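Extracellular solute-binding protein, family 7 (Colwellia psychrerythraea, PDB 4PET) is a periplasmic binding protein that takes up pyruvate together with a calcium ion and probably hands this or a related organic acid to a TRAP transporter. Local coordinates at residues Gly148-Ile162 against Ile226-Glu240. Sequence-based numbering, arbitrary orientation.
Sequences GNTGNQMGGWFKKEI and IAPYYYTGWHEPGTE. With CA (calcium ion), chain E; PYR (pyruvic acid), chain D.
Trp-157 and Tyr-230 lie face to face, with the six-membered ring of the indole over the phenol ring and the planes 14° apart. CZ2 of Trp-157 is 3.3 Å from CZ of Tyr-230. On the opposite face of the phenol sits the methyl of selenomethionine Met-154, its CE 3.8 Å from the ring centroid. Bends at chi2 and chi3 fold the Met-154 chain back over the ring. Tyr-230 is thus sandwiched between the two. The indole NE1 is hydrogen-bonded to OD2 of Asp-218.

The other face of this antiparallel strand pair carries Phe-158 and Tyr-231, which form a T-shaped pair. The edge of Tyr-231 points at the face of Phe-158, and its OH accepts a hydrogen bond from Ile-162 N. Nearby, CG of Glu-161 lies over the ring of Tyr-229, while its carboxylate forms a salt bridge to Arg-297. Where Gly-155 and Gly-156 both face Tyr-231, the strands form a classic beta bulge.

Beyond it the two segments run on together as connections between the two domains. His-235 NE2 donates to Met-154 O (2.8 Å). Gln-153 and Glu-236 slant across each other, and both side chains reach the calcium, Glu-236 through OE2 at 2.4 Å. Glu-211, Trp-212 and pyruvate complete the site. The second oxygen of Glu-236, OE1, accepts from Thr-239 OG1 (2.6 Å) and is also hydrogen-bonded to the OH of Tyr-96. At the far end, Asn-149 ND2 donates almost straight to Glu-240 OE1 (170°), meeting the oxygen from above the carboxylate plane.

Calcium probably offsets the negative charge of the carboxylates and pyruvate gathered here, and Thr-239 and Tyr-96 would help fix the rotation of the Glu-236 carboxylate.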
# COMPACT_ATOMS: atom_id res chain seq x y z
N GLY A 148 3.11 -6.85 8.24
CA GLY A 148 3.25 -5.40 8.16
C GLY A 148 4.49 -4.95 7.42
O GLY A 148 5.59 -5.47 7.67
N ASN A 149 4.34 -3.96 6.53
CA ASN A 149 5.48 -3.43 5.80
C ASN A 149 5.98 -2.13 6.40
O ASN A 149 5.18 -1.29 6.82
CB ASN A 149 5.13 -3.16 4.35
CG ASN A 149 6.25 -3.46 3.42
OD1 ASN A 149 7.14 -2.66 3.24
ND2 ASN A 149 6.20 -4.63 2.80
N THR A 150 7.30 -1.98 6.41
CA THR A 150 7.95 -0.74 6.85
C THR A 150 8.12 0.23 5.67
O THR A 150 8.45 1.41 5.84
CB THR A 150 9.34 -1.05 7.45
OG1 THR A 150 10.19 -1.65 6.46
CG2 THR A 150 9.20 -2.01 8.65
N GLY A 151 7.92 -0.25 4.46
CA GLY A 151 8.40 0.50 3.31
C GLY A 151 9.93 0.45 3.22
O GLY A 151 10.57 -0.41 3.81
N ASN A 152 10.50 1.34 2.43
CA ASN A 152 11.90 1.25 2.05
C ASN A 152 12.77 1.65 3.25
O ASN A 152 12.50 2.66 3.92
CB ASN A 152 12.16 2.23 0.88
CG ASN A 152 13.09 1.65 -0.16
OD1 ASN A 152 14.20 1.26 0.14
ND2 ASN A 152 12.60 1.56 -1.40
N GLN A 153 13.79 0.87 3.57
CA GLN A 153 14.53 1.13 4.80
C GLN A 153 15.82 1.89 4.53
O GLN A 153 16.37 1.82 3.43
CB GLN A 153 14.83 -0.18 5.54
CG GLN A 153 13.57 -0.92 5.95
CD GLN A 153 13.81 -2.07 6.87
OE1 GLN A 153 14.97 -2.49 7.08
NE2 GLN A 153 12.73 -2.57 7.48
N MSE A 154 16.31 2.61 5.55
CA MSE A 154 17.56 3.35 5.44
C MSE A 154 18.72 2.36 5.52
O MSE A 154 18.56 1.25 6.03
CB MSE A 154 17.64 4.44 6.54
CG MSE A 154 16.55 5.51 6.41
SE MSE A 154 16.91 6.66 4.92
CE MSE A 154 18.50 7.49 5.66
N GLY A 155 19.88 2.76 4.98
CA GLY A 155 21.07 1.93 4.93
C GLY A 155 21.68 1.66 6.30
O GLY A 155 22.42 0.67 6.49
N GLY A 156 21.39 2.55 7.25
CA GLY A 156 21.83 2.35 8.62
C GLY A 156 22.69 3.44 9.20
O GLY A 156 22.91 4.50 8.60
N TRP A 157 23.16 3.14 10.41
CA TRP A 157 23.89 4.05 11.23
C TRP A 157 25.36 3.60 11.39
O TRP A 157 25.65 2.47 11.77
CB TRP A 157 23.22 4.08 12.58
CG TRP A 157 21.83 4.58 12.55
CD1 TRP A 157 20.69 3.82 12.43
CD2 TRP A 157 21.39 5.94 12.66
NE1 TRP A 157 19.57 4.65 12.45
CE2 TRP A 157 19.98 5.95 12.60
CE3 TRP A 157 22.06 7.16 12.82
CZ2 TRP A 157 19.23 7.13 12.68
CZ3 TRP A 157 21.31 8.32 12.90
CH2 TRP A 157 19.92 8.30 12.83
N PHE A 158 26.27 4.50 11.09
CA PHE A 158 27.68 4.18 10.95
C PHE A 158 28.47 5.16 11.77
O PHE A 158 28.19 6.36 11.76
CB PHE A 158 28.08 4.26 9.48
CG PHE A 158 27.54 3.15 8.64
CD1 PHE A 158 26.19 3.10 8.33
CD2 PHE A 158 28.37 2.12 8.20
CE1 PHE A 158 25.66 2.06 7.57
CE2 PHE A 158 27.87 1.07 7.43
CZ PHE A 158 26.52 1.03 7.12
N LYS A 159 29.47 4.65 12.47
CA LYS A 159 30.39 5.50 13.22
C LYS A 159 31.38 6.21 12.32
O LYS A 159 31.86 7.31 12.65
CB LYS A 159 31.15 4.69 14.25
CG LYS A 159 30.30 4.15 15.38
CD LYS A 159 31.13 3.20 16.25
CE LYS A 159 30.37 2.69 17.46
NZ LYS A 159 30.12 3.78 18.43
N LYS A 160 31.71 5.58 11.19
CA LYS A 160 32.68 6.14 10.25
C LYS A 160 32.12 5.99 8.86
O LYS A 160 31.37 5.04 8.60
CB LYS A 160 34.04 5.41 10.30
CG LYS A 160 34.48 4.97 11.67
CD LYS A 160 34.84 6.16 12.56
CE LYS A 160 35.61 5.71 13.81
NZ LYS A 160 34.99 4.53 14.51
N GLU A 161 32.47 6.90 7.97
CA GLU A 161 31.93 6.85 6.61
C GLU A 161 32.52 5.70 5.82
O GLU A 161 33.69 5.32 5.99
CB GLU A 161 32.16 8.17 5.86
CG GLU A 161 31.41 9.37 6.41
CD GLU A 161 32.07 10.69 6.01
OE1 GLU A 161 33.13 11.04 6.60
OE2 GLU A 161 31.52 11.37 5.12
N ILE A 162 31.69 5.16 4.94
CA ILE A 162 32.10 4.13 4.00
C ILE A 162 32.54 4.79 2.70
O ILE A 162 31.70 5.22 1.91
CB ILE A 162 30.92 3.19 3.72
CG1 ILE A 162 30.50 2.47 5.00
CG2 ILE A 162 31.25 2.21 2.60
CD1 ILE A 162 31.61 1.63 5.64
N ILE A 226 25.75 7.95 19.02
CA ILE A 226 27.09 7.38 18.91
C ILE A 226 27.45 6.95 17.50
O ILE A 226 28.58 6.54 17.25
CB ILE A 226 27.23 6.18 19.87
CG1 ILE A 226 26.15 5.13 19.61
CG2 ILE A 226 27.11 6.67 21.30
CD1 ILE A 226 26.24 3.93 20.49
N ALA A 227 26.49 7.02 16.57
CA ALA A 227 26.77 6.76 15.18
C ALA A 227 26.09 7.87 14.37
O ALA A 227 24.90 7.82 14.15
CB ALA A 227 26.22 5.42 14.76
N PRO A 228 26.87 8.86 13.95
CA PRO A 228 26.28 10.04 13.31
C PRO A 228 26.02 9.94 11.81
O PRO A 228 25.33 10.83 11.32
CB PRO A 228 27.31 11.13 13.58
CG PRO A 228 28.60 10.42 13.66
CD PRO A 228 28.29 9.06 14.26
N TYR A 229 26.58 8.95 11.09
CA TYR A 229 26.35 8.86 9.64
C TYR A 229 25.15 7.97 9.35
O TYR A 229 25.14 6.80 9.73
CB TYR A 229 27.61 8.37 8.93
CG TYR A 229 28.81 9.27 9.23
CD1 TYR A 229 28.93 10.51 8.62
CD2 TYR A 229 29.78 8.90 10.14
CE1 TYR A 229 30.00 11.35 8.89
CE2 TYR A 229 30.87 9.75 10.43
CZ TYR A 229 30.96 10.98 9.79
OH TYR A 229 32.00 11.84 10.05
N TYR A 230 24.15 8.55 8.69
CA TYR A 230 22.89 7.88 8.44
C TYR A 230 22.79 7.65 6.94
O TYR A 230 22.65 8.60 6.16
CB TYR A 230 21.76 8.76 8.96
CG TYR A 230 20.42 8.06 9.17
CD1 TYR A 230 20.31 6.67 9.16
CD2 TYR A 230 19.27 8.81 9.37
CE1 TYR A 230 19.10 6.06 9.39
CE2 TYR A 230 18.06 8.21 9.60
CZ TYR A 230 17.97 6.84 9.59
OH TYR A 230 16.74 6.26 9.80
N TYR A 231 22.87 6.40 6.52
CA TYR A 231 23.02 6.06 5.13
C TYR A 231 21.69 5.77 4.49
O TYR A 231 20.77 5.24 5.15
CB TYR A 231 23.98 4.85 4.96
CG TYR A 231 25.42 5.29 4.89
CD1 TYR A 231 26.13 5.61 6.04
CD2 TYR A 231 26.06 5.43 3.66
CE1 TYR A 231 27.43 6.04 5.98
CE2 TYR A 231 27.38 5.87 3.60
CZ TYR A 231 28.04 6.17 4.76
OH TYR A 231 29.35 6.62 4.74
N THR A 232 21.57 6.12 3.22
CA THR A 232 20.38 5.76 2.45
C THR A 232 20.41 4.26 2.05
O THR A 232 21.47 3.65 2.06
CB THR A 232 20.25 6.64 1.21
OG1 THR A 232 21.39 6.45 0.37
CG2 THR A 232 20.14 8.15 1.60
N GLY A 233 19.26 3.72 1.64
CA GLY A 233 19.04 2.29 1.45
C GLY A 233 19.28 1.67 0.06
O GLY A 233 19.84 2.29 -0.84
N TRP A 234 18.85 0.41 -0.08
CA TRP A 234 19.23 -0.49 -1.18
C TRP A 234 18.90 -1.94 -0.83
O TRP A 234 18.52 -2.73 -1.68
CB TRP A 234 20.74 -0.38 -1.52
CG TRP A 234 21.67 -0.78 -0.39
CD1 TRP A 234 22.19 0.04 0.58
CD2 TRP A 234 22.17 -2.10 -0.10
NE1 TRP A 234 23.00 -0.69 1.44
CE2 TRP A 234 22.99 -2.01 1.05
CE3 TRP A 234 22.00 -3.35 -0.70
CZ2 TRP A 234 23.65 -3.12 1.60
CZ3 TRP A 234 22.68 -4.46 -0.15
CH2 TRP A 234 23.48 -4.32 1.00
N HIS A 235 19.01 -2.26 0.45
CA HIS A 235 19.04 -3.63 0.97
C HIS A 235 17.67 -4.15 1.41
O HIS A 235 17.41 -5.37 1.38
CB HIS A 235 19.96 -3.66 2.18
CG HIS A 235 19.47 -2.78 3.28
ND1 HIS A 235 19.12 -3.27 4.52
CD2 HIS A 235 19.21 -1.45 3.31
CE1 HIS A 235 18.67 -2.27 5.26
NE2 HIS A 235 18.72 -1.17 4.56
N GLU A 236 16.81 -3.22 1.84
CA GLU A 236 15.46 -3.59 2.28
C GLU A 236 14.40 -2.64 1.73
O GLU A 236 13.88 -1.78 2.45
CB GLU A 236 15.38 -3.66 3.80
CG GLU A 236 16.21 -4.80 4.42
CD GLU A 236 15.90 -5.02 5.90
OE1 GLU A 236 14.72 -5.24 6.23
OE2 GLU A 236 16.82 -4.95 6.72
N PRO A 237 14.05 -2.79 0.44
CA PRO A 237 13.12 -1.84 -0.21
C PRO A 237 11.68 -1.92 0.24
O PRO A 237 10.93 -0.95 0.03
CB PRO A 237 13.19 -2.23 -1.69
CG PRO A 237 13.62 -3.70 -1.67
CD PRO A 237 14.60 -3.77 -0.50
N GLY A 238 11.29 -3.05 0.82
CA GLY A 238 9.90 -3.35 1.10
C GLY A 238 9.75 -4.46 2.14
O GLY A 238 9.15 -5.49 1.89
N THR A 239 10.28 -4.19 3.32
CA THR A 239 10.31 -5.15 4.40
C THR A 239 8.95 -5.46 4.96
O THR A 239 8.30 -4.61 5.56
CB THR A 239 11.26 -4.67 5.51
OG1 THR A 239 12.56 -4.49 4.95
CG2 THR A 239 11.31 -5.67 6.68
N GLU A 240 8.51 -6.69 4.72
CA GLU A 240 7.24 -7.16 5.26
C GLU A 240 7.52 -8.03 6.47
O GLU A 240 8.33 -8.97 6.38
CB GLU A 240 6.48 -7.98 4.22
CG GLU A 240 5.12 -8.42 4.67
CD GLU A 240 4.08 -7.30 4.60
OE1 GLU A 240 4.10 -6.49 3.63
OE2 GLU A 240 3.24 -7.26 5.50
CA CA E . 16.18 -3.75 8.64
C PYR D . 14.99 -5.81 10.90
O PYR D . 16.14 -5.37 10.47
OXT PYR D . 15.03 -6.76 11.79
CA PYR D . 13.78 -5.22 10.47
O3 PYR D . 13.74 -4.42 9.44
CB PYR D . 12.50 -5.44 11.22
O HOH W 1 1.78 -4.16 5.01
O HOH W 2 16.46 -0.07 1.39
O HOH W 3 31.89 13.86 7.63
O HOH W 4 29.90 7.78 2.39